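Long-range contacts in uncharacterized protein (Candida albicans, PDB 5K04), which probably serves as the non-catalytic, auxiliary subunit of the NatB N-terminal acetyltransferase complex, built as a long array of helices: residues A231-T236 and K252-S257; K263-L268 and E285-Y290. All coordinates share one frame; numbering follows the deposited sequence.

How the interactions relate
Both interactions lie in one run of helices on the same side of the chain's centre, and they follow each other in series, neither nesting nor crossing. From the N terminus, helix 229-242 leads through a short turn into helix 248-260, and interaction 1 closes this hairpin by packing 231-236 on 252-257. The chain then enters the short helix 265-269 and, after a further loop, helix 277-289; interaction 2 joins 263-268 to 285-290 and closes that second excursion. Their centres are about 12 Å apart. Leu-268 and Leu-289 bridge them: the first packs on Trp-254 and Ile-255, the second on Ile-255, so helix 248-260 packs against both later helices, 265-269 and 277-289.

Interaction 1 of 2, residues A231-T236 and K252-S257; sequences ALHAYT and KLWILS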
loop_
_atom_site.group_PDB
_atom_site.type_symbol
_atom_site.label_atom_id
_atom_site.label_comp_id
_atom_site.label_asym_id
_atom_site.label_seq_id
_atom_site.Cartn_x
_atom_site.Cartn_y
_atom_site.Cartn_z
ATOM N N ALA A 231 34.090 -16.455 13.936
ATOM C CA ALA A 231 34.165 -15.409 12.925
ATOM C C ALA A 231 33.107 -14.337 13.146
ATOM O O ALA A 231 33.327 -13.167 12.818
ATOM C CB ALA A 231 34.025 -16.015 11.523
ATOM N N LEU A 232 31.957 -14.717 13.685
ATOM C CA LEU A 232 30.862 -13.772 13.841
ATOM C C LEU A 232 31.037 -12.915 15.080
ATOM O O LEU A 232 30.673 -11.737 15.070
ATOM C CB LEU A 232 29.550 -14.534 13.916
ATOM C CG LEU A 232 28.291 -13.769 14.272
ATOM C CD1 LEU A 232 27.921 -12.783 13.169
ATOM C CD2 LEU A 232 27.181 -14.769 14.518
ATOM N N HIS A 233 31.578 -13.505 16.151
ATOM C CA HIS A 233 31.835 -12.764 17.375
ATOM C C HIS A 233 32.888 -11.700 17.127
ATOM O O HIS A 233 32.724 -10.537 17.519
ATOM C CB HIS A 233 32.287 -13.718 18.483
ATOM C CG HIS A 233 32.356 -13.072 19.833
ATOM N ND1 HIS A 233 31.242 -12.568 20.476
ATOM C CD2 HIS A 233 33.408 -12.826 20.650
ATOM C CE1 HIS A 233 31.607 -12.050 21.634
ATOM N NE2 HIS A 233 32.915 -12.191 21.763
ATOM N N ALA A 234 33.960 -12.085 16.437
ATOM C CA ALA A 234 34.968 -11.129 15.994
ATOM C C ALA A 234 34.356 -10.060 15.100
ATOM O O ALA A 234 34.611 -8.864 15.283
ATOM C CB ALA A 234 36.097 -11.866 15.267
ATOM N N TYR A 235 33.536 -10.466 14.130
ATOM C CA TYR A 235 32.989 -9.493 13.184
ATOM C C TYR A 235 32.031 -8.526 13.883
ATOM O O TYR A 235 32.191 -7.303 13.783
ATOM C CB TYR A 235 32.308 -10.218 12.013
ATOM C CG TYR A 235 31.844 -9.301 10.883
ATOM C CD1 TYR A 235 32.759 -8.726 10.001
ATOM C CD2 TYR A 235 30.489 -9.027 10.684
ATOM C CE1 TYR A 235 32.337 -7.874 8.960
ATOM C CE2 TYR A 235 30.060 -8.184 9.638
ATOM C CZ TYR A 235 30.997 -7.608 8.793
ATOM O OH TYR A 235 30.598 -6.780 7.778
ATOM N N THR A 236 31.055 -9.057 14.631
ATOM C CA THR A 236 30.103 -8.193 15.327
ATOM C C THR A 236 30.807 -7.272 16.321
ATOM O O THR A 236 30.487 -6.079 16.400
ATOM C CB THR A 236 29.028 -9.029 16.032
ATOM O OG1 THR A 236 29.627 -9.955 16.951
ATOM C CG2 THR A 236 28.199 -9.792 15.015
ATOM N N LYS A 252 22.776 -8.953 19.671
ATOM C CA LYS A 252 22.298 -10.284 20.030
ATOM C C LYS A 252 23.187 -11.363 19.431
ATOM O O LYS A 252 23.532 -12.340 20.108
ATOM C CB LYS A 252 20.850 -10.457 19.576
ATOM C CG LYS A 252 19.860 -9.576 20.340
ATOM C CD LYS A 252 18.529 -9.403 19.585
ATOM C CE LYS A 252 17.712 -10.681 19.558
ATOM N NZ LYS A 252 16.457 -10.495 18.791
ATOM N N LEU A 253 23.575 -11.197 18.162
ATOM C CA LEU A 253 24.522 -12.127 17.553
ATOM C C LEU A 253 25.850 -12.133 18.306
ATOM O O LEU A 253 26.479 -13.186 18.450
ATOM C CB LEU A 253 24.731 -11.763 16.083
ATOM C CG LEU A 253 23.533 -11.940 15.132
ATOM C CD1 LEU A 253 23.952 -11.656 13.695
ATOM C CD2 LEU A 253 22.916 -13.319 15.197
ATOM N N TRP A 254 26.257 -10.977 18.841
ATOM C CA TRP A 254 27.531 -10.885 19.551
ATOM C C TRP A 254 27.520 -11.679 20.854
ATOM O O TRP A 254 28.523 -12.318 21.195
ATOM C CB TRP A 254 27.874 -9.422 19.824
ATOM C CG TRP A 254 29.157 -9.224 20.571
ATOM C CD1 TRP A 254 30.432 -9.282 20.061
ATOM C CD2 TRP A 254 29.295 -8.902 21.959
ATOM N NE1 TRP A 254 31.352 -9.037 21.061
ATOM C CE2 TRP A 254 30.676 -8.802 22.231
ATOM C CE3 TRP A 254 28.384 -8.704 23.002
ATOM C CZ2 TRP A 254 31.160 -8.501 23.493
ATOM C CZ3 TRP A 254 28.868 -8.423 24.261
ATOM C CH2 TRP A 254 30.244 -8.315 24.496
ATOM N N ILE A 255 26.413 -11.637 21.610
ATOM C CA ILE A 255 26.358 -12.417 22.849
ATOM C C ILE A 255 26.101 -13.885 22.547
ATOM O O ILE A 255 26.604 -14.771 23.248
ATOM C CB ILE A 255 25.301 -11.868 23.830
ATOM C CG1 ILE A 255 23.885 -11.986 23.257
ATOM C CG2 ILE A 255 25.637 -10.443 24.263
ATOM C CD1 ILE A 255 22.783 -11.745 24.260
ATOM N N LEU A 256 25.305 -14.159 21.513
ATOM C CA LEU A 256 25.097 -15.534 21.085
ATOM C C LEU A 256 26.428 -16.186 20.734
ATOM O O LEU A 256 26.830 -17.181 21.344
ATOM C CB LEU A 256 24.136 -15.572 19.892
ATOM C CG LEU A 256 23.947 -16.972 19.305
ATOM C CD1 LEU A 256 23.427 -17.924 20.366
ATOM C CD2 LEU A 256 23.026 -16.947 18.115
ATOM N N SER A 257 27.137 -15.612 19.760
ATOM C CA SER A 257 28.409 -16.182 19.342
ATOM C C SER A 257 29.415 -16.182 20.486
ATOM O O SER A 257 30.220 -17.116 20.606
ATOM C CB SER A 257 28.946 -15.422 18.120
ATOM O OG SER A 257 28.999 -14.021 18.352
#
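The helix hairpin formed by helices 229-242 and 248-260, a pairing consistent with the TPR clan to which this family belongs, packs here through His-233 and Trp-254. The axes of the two short segments approach to 8.4 Å, with N-to-C directions 140° apart. The imidazole makes an offset stack with the five-membered ring of the indole, planes 17° apart and centroids 4.1 Å apart; His-233 CE1 lies over one indole face, toward the rim. With CG anti to the backbone N (chi1 -171°), the same ring brings ND1 within 2.8 Å of Trp-254 O, a weak bond because it is bent, and ND1 also gives a weak, longer one to Ser-257 OG. Thr-236 OG1 comes to the indole edge, 3.3 Å from Trp-254 CD1. Both hydroxyls turn back to their own helices: Thr-236 OG1 donates to Leu-232 O and Ser-257 OG to Leu-253 O, each carbonyl also taking the backbone N-H of the same residue from its opposite face. Beside them, Leu-232 CD1 meets Leu-253 CD1 at 4.2 Å. Trp-254 NE1 is hydrogen-bonded to Glu-237 OE2. Helix 213-225 packs against Leu-232 and Thr-236 through Met-220, while Leu-268 of helix 265-269 reaches His-233.

Interaction 2 of 2, residues K263-L268 and E285-Y290; sequences KSFEEL and ELDILY
The phenol ring of Tyr-290 has the CB of Phe-265 over one face and the carbonyl oxygen of Lys-263 at its edge. Phe-265 CB sits 4.0 Å from the Tyr-290 ring centroid, a CH-pi contact, and the phenyl ring beyond it turns its edge to the same phenol in a T-shaped pair, planes at 72°. In the phenol plane, Tyr-290 OH donates to Lys-263 O at 2.6 Å, although it stands well above the plane of that carbonyl. With CG of Phe-265 anti to its own N (chi1 170°), the phenyl group extends to helix 277-289, where CE1 lies 3.5 Å from Leu-286 CD2 and 3.6 Å from Asp-287 OD1. Asp-287 OD2 is hydrogen-bonded to Ser-297 OG. Leu-268 CD1 touches both Leu-286 CD1 (3.8 Å) and Tyr-290 OH (3.6 Å). Each ring also has a cationic neighbour, Arg-292 for Phe-265 and Lys-259 for Tyr-290. The Lys-263 carbonyl gripped by the phenol directly precedes a capping box, in which Ser-264 OG accepts from Glu-267 N at 3.0 Å and Glu-267 OE2 weakly receives Ser-264 N. The C-terminal end of helix 277-289 thus meets this capping-box N terminus, in a helical array consistent with the TPR clan.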
loop_
_atom_site.group_PDB
_atom_site.type_symbol
_atom_site.label_atom_id
_atom_site.label_comp_id
_atom_site.label_asym_id
_atom_site.label_seq_id
_atom_site.Cartn_x
_atom_site.Cartn_y
_atom_site.Cartn_z
ATOM N N LYS A 263 32.733 -17.924 25.992
ATOM C CA LYS A 263 32.916 -16.752 26.836
ATOM C C LYS A 263 32.006 -16.831 28.052
ATOM O O LYS A 263 30.874 -17.316 27.972
ATOM C CB LYS A 263 32.629 -15.471 26.052
ATOM C CG LYS A 263 33.512 -15.282 24.834
ATOM C CD LYS A 263 34.889 -14.766 25.210
ATOM C CE LYS A 263 35.702 -14.441 23.961
ATOM N NZ LYS A 263 36.906 -13.631 24.286
ATOM N N SER A 264 32.509 -16.353 29.189
ATOM C CA SER A 264 31.695 -16.319 30.395
ATOM C C SER A 264 30.686 -15.173 30.338
ATOM O O SER A 264 30.825 -14.220 29.567
ATOM C CB SER A 264 32.569 -16.175 31.640
ATOM O OG SER A 264 33.264 -14.945 31.617
ATOM N N PHE A 265 29.651 -15.285 31.176
ATOM C CA PHE A 265 28.706 -14.186 31.336
ATOM C C PHE A 265 29.436 -12.905 31.721
ATOM O O PHE A 265 29.228 -11.848 31.115
ATOM C CB PHE A 265 27.653 -14.552 32.388
ATOM C CG PHE A 265 26.776 -13.401 32.798
ATOM C CD1 PHE A 265 25.623 -13.103 32.089
ATOM C CD2 PHE A 265 27.100 -12.616 33.898
ATOM C CE1 PHE A 265 24.806 -12.043 32.466
ATOM C CE2 PHE A 265 26.291 -11.553 34.277
ATOM C CZ PHE A 265 25.144 -11.266 33.555
ATOM N N GLU A 266 30.322 -13.000 32.718
ATOM C CA GLU A 266 31.063 -11.836 33.197
ATOM C C GLU A 266 31.911 -11.217 32.089
ATOM O O GLU A 266 32.023 -9.989 31.998
ATOM C CB GLU A 266 31.947 -12.231 34.387
ATOM C CG GLU A 266 31.192 -12.623 35.664
ATOM C CD GLU A 266 30.537 -13.999 35.586
ATOM O OE1 GLU A 266 30.901 -14.789 34.693
ATOM O OE2 GLU A 266 29.655 -14.292 36.426
ATOM N N GLU A 267 32.549 -12.056 31.262
ATOM C CA GLU A 267 33.357 -11.544 30.159
ATOM C C GLU A 267 32.528 -10.661 29.235
ATOM O O GLU A 267 32.995 -9.607 28.788
ATOM C CB GLU A 267 33.969 -12.706 29.378
ATOM C CG GLU A 267 35.479 -12.698 29.311
ATOM C CD GLU A 267 36.031 -13.943 28.647
ATOM O OE1 GLU A 267 36.744 -13.802 27.630
ATOM O OE2 GLU A 267 35.740 -15.059 29.134
ATOM N N LEU A 268 31.291 -11.072 28.945
ATOM C CA LEU A 268 30.434 -10.280 28.068
ATOM C C LEU A 268 29.937 -9.025 28.779
ATOM O O LEU A 268 30.076 -7.910 28.262
ATOM C CB LEU A 268 29.266 -11.141 27.571
ATOM C CG LEU A 268 29.677 -12.294 26.639
ATOM C CD1 LEU A 268 28.474 -13.047 26.094
ATOM C CD2 LEU A 268 30.535 -11.776 25.491
ATOM N N GLU A 285 18.479 -9.849 27.497
ATOM C CA GLU A 285 18.758 -10.920 26.547
ATOM C C GLU A 285 19.952 -11.759 26.996
ATOM O O GLU A 285 20.023 -12.957 26.699
ATOM C CB GLU A 285 19.003 -10.321 25.162
ATOM C CG GLU A 285 18.500 -11.182 24.001
ATOM C CD GLU A 285 17.025 -11.003 23.706
ATOM O OE1 GLU A 285 16.532 -9.856 23.781
ATOM O OE2 GLU A 285 16.360 -12.018 23.391
ATOM N N LEU A 286 20.885 -11.155 27.737
ATOM C CA LEU A 286 22.066 -11.888 28.172
ATOM C C LEU A 286 21.749 -12.761 29.378
ATOM O O LEU A 286 22.296 -13.859 29.502
ATOM C CB LEU A 286 23.210 -10.915 28.475
ATOM C CG LEU A 286 24.551 -11.531 28.905
ATOM C CD1 LEU A 286 25.194 -12.297 27.762
ATOM C CD2 LEU A 286 25.507 -10.473 29.469
ATOM N N ASP A 287 20.856 -12.295 30.263
ATOM C CA ASP A 287 20.369 -13.139 31.353
ATOM C C ASP A 287 19.669 -14.382 30.815
ATOM O O ASP A 287 19.921 -15.501 31.276
ATOM C CB ASP A 287 19.419 -12.349 32.250
ATOM C CG ASP A 287 20.118 -11.251 33.010
ATOM O OD1 ASP A 287 21.363 -11.182 32.924
ATOM O OD2 ASP A 287 19.421 -10.458 33.680
ATOM N N ILE A 288 18.776 -14.198 29.842
ATOM C CA ILE A 288 18.079 -15.326 29.231
ATOM C C ILE A 288 19.080 -16.305 28.627
ATOM O O ILE A 288 18.979 -17.523 28.818
ATOM C CB ILE A 288 17.079 -14.805 28.182
ATOM C CG1 ILE A 288 15.929 -14.073 28.872
ATOM C CG2 ILE A 288 16.576 -15.927 27.279
ATOM C CD1 ILE A 288 15.038 -13.292 27.920
ATOM N N LEU A 289 20.068 -15.777 27.900
ATOM C CA LEU A 289 21.042 -16.607 27.196
ATOM C C LEU A 289 21.869 -17.464 28.149
ATOM O O LEU A 289 22.328 -18.547 27.767
ATOM C CB LEU A 289 21.960 -15.712 26.363
ATOM C CG LEU A 289 22.980 -16.407 25.469
ATOM C CD1 LEU A 289 22.255 -17.273 24.457
ATOM C CD2 LEU A 289 23.854 -15.372 24.768
ATOM N N TYR A 290 22.079 -16.998 29.380
ATOM C CA TYR A 290 22.873 -17.717 30.366
ATOM C C TYR A 290 22.005 -18.293 31.473
ATOM O O TYR A 290 22.505 -18.575 32.568
ATOM C CB TYR A 290 23.968 -16.810 30.940
ATOM C CG TYR A 290 25.182 -16.693 30.025
ATOM C CD1 TYR A 290 25.166 -15.848 28.915
ATOM C CD2 TYR A 290 26.339 -17.436 30.264
ATOM C CE1 TYR A 290 26.265 -15.746 28.068
ATOM C CE2 TYR A 290 27.446 -17.333 29.425
ATOM C CZ TYR A 290 27.403 -16.490 28.325
ATOM O OH TYR A 290 28.496 -16.391 27.490
#